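Local coordinates for putative carboxynorspermidine decarboxylase protein (Sinorhizobium meliloti, PDB 3MT1), which probably catalyses the pyridoxal 5'-phosphate-dependent decarboxylation of carboxynorspermidine and carboxyspermidine, yielding norspermidine and spermidine, at residues H23-S28 and Y51-T56; I96-I101 and E105-K110. All blocks are in the same frame, centred on the assembly; numbering follows the deposited sequence.

Overall arrangement
Both contacts belong to the closed barrel of eight parallel strands that, with a second sheet of mostly antiparallel pairs, makes up the two-domain fold of class-II Orn/Lys/Arg decarboxylases. Contact 1 comes first along the chain and ties the end of helix 11-28 to the turn leading into strand 54-57, the second strand of the barrel. Contact 2 follows it and packs helix 101-107 on strand 95-98, the fourth. Strand 73-77 stands between these two strands in the barrel order, and the contact centres lie about 26 Å apart. Together they illustrate two ways an outer helix meets the barrel: a charged pair at contact 1, and phenylalanine packing beside a helical backbone bond at contact 2.

Contact 1: residues H23-S28 and Y51-T56; sequences HVREKS and YMDGTT
Y51 meets R25 through its backbone, the tyrosine ring itself leading away from helix 11-28's last turns and packing on T15 and M18, further back on that helix. The carbonyl oxygen Y51 O lies 3.1 Å from R25 NH1 and also 3.2 Å from R25 CD, so the arginine runs close past this peptide. At M52 the backbone continues the same surface: over one face of the guanidinium lie Y51 C and M52 N, with M52 CA offset toward its rim. The selenomethionine side chain of M52 turns away from R25, toward M18, I21 and P231. This turn feeds strand 54-57 of the TIM-like barrel found in class-II, fold-type III decarboxylases, and the contact joins its entry to the helix that precedes the first barrel strand. D53 supplies the charge. Its carboxylate and the R25 side chain approach from opposite directions, and R25 NE donates to D53 OD2 at 2.6 Å in a salt bridge. The bond is bent (143° at the hydrogen) and reaches OD2 on its syn side, though well out of the carboxylate plane. A weak second bond joins R25 NH2 to D53 OD1 at 3.5 Å, the two flat groups standing 54° apart. A bend at chi3 (37°) swings the guanidinium off the line of the extended start of the R25 chain, leaving NE beside D53 OD2 and NH1 beside Y51 O. A leucine in place of R25 would probably leave the D53 carboxylate without its main cationic mate, although A32 N also donates to D53 OD2.

Contact 2: residues I96-I101 and E105-K110; sequences IIFNSI and ERFADK
F98 reaches F107 across the beta-alpha half of a beta-alpha-beta unit, in which strand 95-98 leads into helix 101-107 and on to strand 115-119 of the barrel. From CB, which points toward the helix, the F98 side chain has CG anti to its own carbonyl carbon (chi1 -53°), and this carries the ring outward from the strand. One ring atom, CE1, does most of the touching: it lies 3.6 Å from F107 CB and 4.2 Å from F107 CD2. The tip, CZ, is 4.1 Å from F107 CB. The two phenylalanines thus meet obliquely, through the root of F107 more than through its ring, whose end leads away to pack on Y81 and I86. Q103 and L104 also touch F98 from the same helix. S100 occupies the N-cap position, its OG accepting from Q103 N. The first helical turn is closed by E105 N donating to I101 O at 2.7 Å, nearly straight at 169°. Beside that bond the E105 side chain runs extended beyond CG, passing I101 O with its CB and CG, until OE1 comes to rest 3.8 Å from I101 CG2.

Contact 1: residues H23-S28 and Y51-T56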
loop_
_atom_site.group_PDB
_atom_site.type_symbol
_atom_site.label_atom_id
_atom_site.label_comp_id
_atom_site.label_asym_id
_atom_site.label_seq_id
_atom_site.Cartn_x
_atom_site.Cartn_y
_atom_site.Cartn_z
ATOM N N HIS B 23 21.134 26.846 -2.299
ATOM C CA HIS B 23 22.393 27.090 -3.002
ATOM C C HIS B 23 22.179 26.947 -4.523
ATOM O O HIS B 23 22.501 27.844 -5.280
ATOM C CB HIS B 23 23.444 26.111 -2.472
ATOM C CG HIS B 23 24.784 26.247 -3.106
ATOM N ND1 HIS B 23 25.789 27.016 -2.561
ATOM C CD2 HIS B 23 25.298 25.695 -4.230
ATOM C CE1 HIS B 23 26.861 26.940 -3.329
ATOM N NE2 HIS B 23 26.589 26.145 -4.349
ATOM N N VAL B 24 21.573 25.845 -4.953
ATOM C CA VAL B 24 21.260 25.661 -6.361
ATOM C C VAL B 24 20.347 26.773 -6.891
ATOM O O VAL B 24 20.627 27.341 -7.940
ATOM C CB VAL B 24 20.593 24.299 -6.621
ATOM C CG1 VAL B 24 19.924 24.273 -8.008
ATOM C CG2 VAL B 24 21.599 23.159 -6.438
ATOM N N ARG B 25 19.271 27.081 -6.168
ATOM C CA ARG B 25 18.348 28.129 -6.576
ATOM C C ARG B 25 19.097 29.458 -6.734
ATOM O O ARG B 25 18.846 30.230 -7.651
ATOM C CB ARG B 25 17.242 28.303 -5.534
ATOM C CG ARG B 25 16.439 27.067 -5.301
ATOM C CD ARG B 25 15.359 27.200 -4.216
ATOM N NE ARG B 25 14.691 28.489 -4.178
ATOM C CZ ARG B 25 14.926 29.405 -3.239
ATOM N NH1 ARG B 25 15.790 29.151 -2.259
ATOM N NH2 ARG B 25 14.295 30.571 -3.268
ATOM N N GLU B 26 20.022 29.707 -5.827
ATOM C CA GLU B 26 20.750 30.953 -5.780
ATOM C C GLU B 26 21.722 31.049 -6.996
ATOM O O GLU B 26 21.733 32.051 -7.733
ATOM C CB GLU B 26 21.476 30.977 -4.429
ATOM C CG GLU B 26 22.264 32.216 -4.075
ATOM C CD GLU B 26 23.287 31.915 -2.960
ATOM O OE1 GLU B 26 23.084 30.913 -2.217
ATOM O OE2 GLU B 26 24.278 32.669 -2.819
ATOM N N LYS B 27 22.492 29.979 -7.214
ATOM C CA LYS B 27 23.506 29.909 -8.268
ATOM C C LYS B 27 22.904 29.835 -9.652
ATOM O O LYS B 27 23.459 30.396 -10.598
ATOM C CB LYS B 27 24.397 28.684 -8.076
ATOM C CG LYS B 27 25.258 28.690 -6.829
ATOM C CD LYS B 27 25.962 30.011 -6.624
ATOM C CE LYS B 27 27.032 29.868 -5.586
ATOM N NZ LYS B 27 27.589 31.177 -5.153
ATOM N N SER B 28 21.761 29.161 -9.762
ATOM C CA SER B 28 21.167 28.840 -11.041
ATOM C C SER B 28 20.096 29.820 -11.405
ATOM O O SER B 28 19.893 30.072 -12.580
ATOM C CB SER B 28 20.536 27.433 -11.017
ATOM O OG SER B 28 19.553 27.328 -9.993
ATOM N N TYR B 51 13.247 27.624 1.924
ATOM C CA TYR B 51 14.349 27.172 1.096
ATOM C C TYR B 51 13.895 26.747 -0.276
ATOM O O TYR B 51 14.725 26.481 -1.157
ATOM C CB TYR B 51 15.118 26.018 1.747
ATOM C CG TYR B 51 15.725 26.269 3.131
ATOM C CD1 TYR B 51 17.060 26.684 3.272
ATOM C CD2 TYR B 51 14.971 26.055 4.301
ATOM C CE1 TYR B 51 17.633 26.864 4.543
ATOM C CE2 TYR B 51 15.520 26.253 5.571
ATOM C CZ TYR B 51 16.863 26.647 5.691
ATOM O OH TYR B 51 17.425 26.846 6.948
HETATM N N MSE B 52 12.587 26.670 -0.459
HETATM C CA MSE B 52 12.017 26.222 -1.717
HETATM C C MSE B 52 10.998 27.189 -2.287
HETATM O O MSE B 52 10.718 28.235 -1.689
HETATM C CB MSE B 52 11.426 24.832 -1.563
HETATM C CG MSE B 52 12.464 23.821 -1.081
HETATM SE SE MSE B 52 11.728 22.014 -1.014
HETATM C CE MSE B 52 12.066 21.501 -2.800
ATOM N N ASP B 53 10.449 26.864 -3.452
ATOM C CA ASP B 53 9.603 27.821 -4.190
ATOM C C ASP B 53 8.139 27.386 -4.312
ATOM O O ASP B 53 7.345 28.114 -4.916
ATOM C CB ASP B 53 10.190 28.101 -5.585
ATOM C CG ASP B 53 11.545 28.793 -5.518
ATOM O OD1 ASP B 53 11.565 30.037 -5.317
ATOM O OD2 ASP B 53 12.593 28.101 -5.668
ATOM N N GLY B 54 7.790 26.229 -3.744
ATOM C CA GLY B 54 6.477 25.638 -3.915
ATOM C C GLY B 54 6.440 24.108 -3.998
ATOM O O GLY B 54 7.379 23.404 -3.594
ATOM N N THR B 55 5.359 23.596 -4.549
ATOM C CA THR B 55 5.095 22.168 -4.570
ATOM C C THR B 55 4.608 21.858 -5.950
ATOM O O THR B 55 4.124 22.733 -6.633
ATOM C CB THR B 55 3.912 21.794 -3.568
ATOM O OG1 THR B 55 2.685 22.466 -3.944
ATOM C CG2 THR B 55 4.271 22.190 -2.121
ATOM N N THR B 56 4.745 20.620 -6.373
ATOM C CA THR B 56 4.067 20.160 -7.571
ATOM C C THR B 56 3.222 18.919 -7.202
ATOM O O THR B 56 3.564 18.202 -6.306
ATOM C CB THR B 56 5.065 19.892 -8.721
ATOM O OG1 THR B 56 4.337 19.651 -9.928
ATOM C CG2 THR B 56 5.973 18.652 -8.429
#

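Contact 2: residues I96-I101 and E105-K110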
loop_
_atom_site.group_PDB
_atom_site.type_symbol
_atom_site.label_atom_id
_atom_site.label_comp_id
_atom_site.label_asym_id
_atom_site.label_seq_id
_atom_site.Cartn_x
_atom_site.Cartn_y
_atom_site.Cartn_z
ATOM N N ILE B 96 -0.738 24.854 -14.431
ATOM C CA ILE B 96 -1.401 23.573 -14.642
ATOM C C ILE B 96 -0.750 22.954 -15.854
ATOM O O ILE B 96 -0.407 23.655 -16.800
ATOM C CB ILE B 96 -2.940 23.720 -14.816
ATOM C CG1 ILE B 96 -3.614 22.337 -14.751
ATOM C CG2 ILE B 96 -3.287 24.442 -16.089
ATOM C CD1 ILE B 96 -5.136 22.395 -14.684
ATOM N N ILE B 97 -0.532 21.650 -15.797
ATOM C CA ILE B 97 0.121 20.938 -16.866
ATOM C C ILE B 97 -0.733 19.776 -17.320
ATOM O O ILE B 97 -1.357 19.066 -16.507
ATOM C CB ILE B 97 1.492 20.464 -16.431
ATOM C CG1 ILE B 97 2.357 21.698 -16.179
ATOM C CG2 ILE B 97 2.126 19.529 -17.480
ATOM C CD1 ILE B 97 3.068 21.675 -14.861
ATOM N N PHE B 98 -0.791 19.624 -18.643
ATOM C CA PHE B 98 -1.607 18.595 -19.248
ATOM C C PHE B 98 -0.723 17.619 -19.924
ATOM O O PHE B 98 0.338 17.985 -20.452
ATOM C CB PHE B 98 -2.598 19.159 -20.241
ATOM C CG PHE B 98 -3.445 20.251 -19.681
ATOM C CD1 PHE B 98 -4.601 19.952 -18.977
ATOM C CD2 PHE B 98 -3.078 21.595 -19.849
ATOM C CE1 PHE B 98 -5.389 20.970 -18.449
ATOM C CE2 PHE B 98 -3.849 22.602 -19.337
ATOM C CZ PHE B 98 -5.012 22.287 -18.627
ATOM N N ASN B 99 -1.189 16.371 -19.900
ATOM C CA ASN B 99 -0.454 15.225 -20.397
ATOM C C ASN B 99 -0.452 15.127 -21.921
ATOM O O ASN B 99 0.436 14.519 -22.513
ATOM C CB ASN B 99 -1.033 13.948 -19.785
ATOM C CG ASN B 99 -0.094 12.767 -19.911
ATOM O OD1 ASN B 99 0.991 12.769 -19.329
ATOM N ND2 ASN B 99 -0.505 11.747 -20.672
ATOM N N SER B 100 -1.446 15.735 -22.549
ATOM C CA SER B 100 -1.707 15.498 -23.961
ATOM C C SER B 100 -2.441 16.695 -24.517
ATOM O O SER B 100 -3.044 17.466 -23.758
ATOM C CB SER B 100 -2.570 14.247 -24.128
ATOM O OG SER B 100 -3.864 14.489 -23.593
ATOM N N ILE B 101 -2.392 16.837 -25.842
ATOM C CA ILE B 101 -3.058 17.926 -26.556
ATOM C C ILE B 101 -4.549 17.902 -26.256
ATOM O O ILE B 101 -5.145 18.921 -25.900
ATOM C CB ILE B 101 -2.769 17.849 -28.076
ATOM C CG1 ILE B 101 -1.459 18.574 -28.367
ATOM C CG2 ILE B 101 -3.910 18.474 -28.909
ATOM C CD1 ILE B 101 -0.564 17.888 -29.397
ATOM N N GLU B 105 -6.871 20.764 -24.942
ATOM C CA GLU B 105 -8.024 21.237 -25.698
ATOM C C GLU B 105 -9.261 21.128 -24.830
ATOM O O GLU B 105 -10.078 22.035 -24.780
ATOM C CB GLU B 105 -8.191 20.425 -26.965
ATOM C CG GLU B 105 -7.324 20.901 -28.127
ATOM C CD GLU B 105 -7.428 19.978 -29.350
ATOM O OE1 GLU B 105 -7.655 18.756 -29.146
ATOM O OE2 GLU B 105 -7.280 20.459 -30.507
ATOM N N ARG B 106 -9.359 20.031 -24.086
ATOM C CA ARG B 106 -10.538 19.776 -23.281
ATOM C C ARG B 106 -10.710 20.772 -22.148
ATOM O O ARG B 106 -11.826 21.151 -21.812
ATOM C CB ARG B 106 -10.493 18.377 -22.717
ATOM C CG ARG B 106 -11.860 17.826 -22.506
ATOM C CD ARG B 106 -11.835 16.333 -22.486
ATOM N NE ARG B 106 -11.902 15.846 -21.112
ATOM C CZ ARG B 106 -11.608 14.600 -20.747
ATOM N NH1 ARG B 106 -11.204 13.727 -21.658
ATOM N NH2 ARG B 106 -11.695 14.232 -19.466
ATOM N N PHE B 107 -9.598 21.203 -21.569
ATOM C CA PHE B 107 -9.657 21.942 -20.325
ATOM C C PHE B 107 -9.163 23.367 -20.436
ATOM O O PHE B 107 -9.317 24.137 -19.510
ATOM C CB PHE B 107 -8.923 21.174 -19.226
ATOM C CG PHE B 107 -9.584 19.880 -18.864
ATOM C CD1 PHE B 107 -10.922 19.856 -18.477
ATOM C CD2 PHE B 107 -8.878 18.686 -18.906
ATOM C CE1 PHE B 107 -11.547 18.654 -18.138
ATOM C CE2 PHE B 107 -9.496 17.480 -18.578
ATOM C CZ PHE B 107 -10.829 17.462 -18.197
ATOM N N ALA B 108 -8.590 23.704 -21.585
ATOM C CA ALA B 108 -8.174 25.078 -21.915
ATOM C C ALA B 108 -9.067 26.146 -21.292
ATOM O O ALA B 108 -8.580 26.975 -20.508
ATOM C CB ALA B 108 -8.133 25.266 -23.403
ATOM N N ASP B 109 -10.362 26.122 -21.629
ATOM C CA ASP B 109 -11.314 27.126 -21.130
ATOM C C ASP B 109 -11.311 27.294 -19.616
ATOM O O ASP B 109 -11.183 28.405 -19.112
ATOM C CB ASP B 109 -12.734 26.879 -21.652
ATOM C CG ASP B 109 -12.960 27.512 -22.991
ATOM O OD1 ASP B 109 -12.157 28.379 -23.374
ATOM O OD2 ASP B 109 -13.939 27.160 -23.668
ATOM N N LYS B 110 -11.433 26.193 -18.897
ATOM C CA LYS B 110 -11.439 26.225 -17.441
ATOM C C LYS B 110 -10.118 26.726 -16.819
ATOM O O LYS B 110 -10.132 27.388 -15.771
ATOM C CB LYS B 110 -11.826 24.854 -16.909
ATOM C CG LYS B 110 -13.312 24.675 -16.861
ATOM C CD LYS B 110 -13.698 23.220 -17.048
ATOM C CE LYS B 110 -15.139 22.933 -16.579
ATOM N NZ LYS B 110 -16.033 24.100 -16.824
#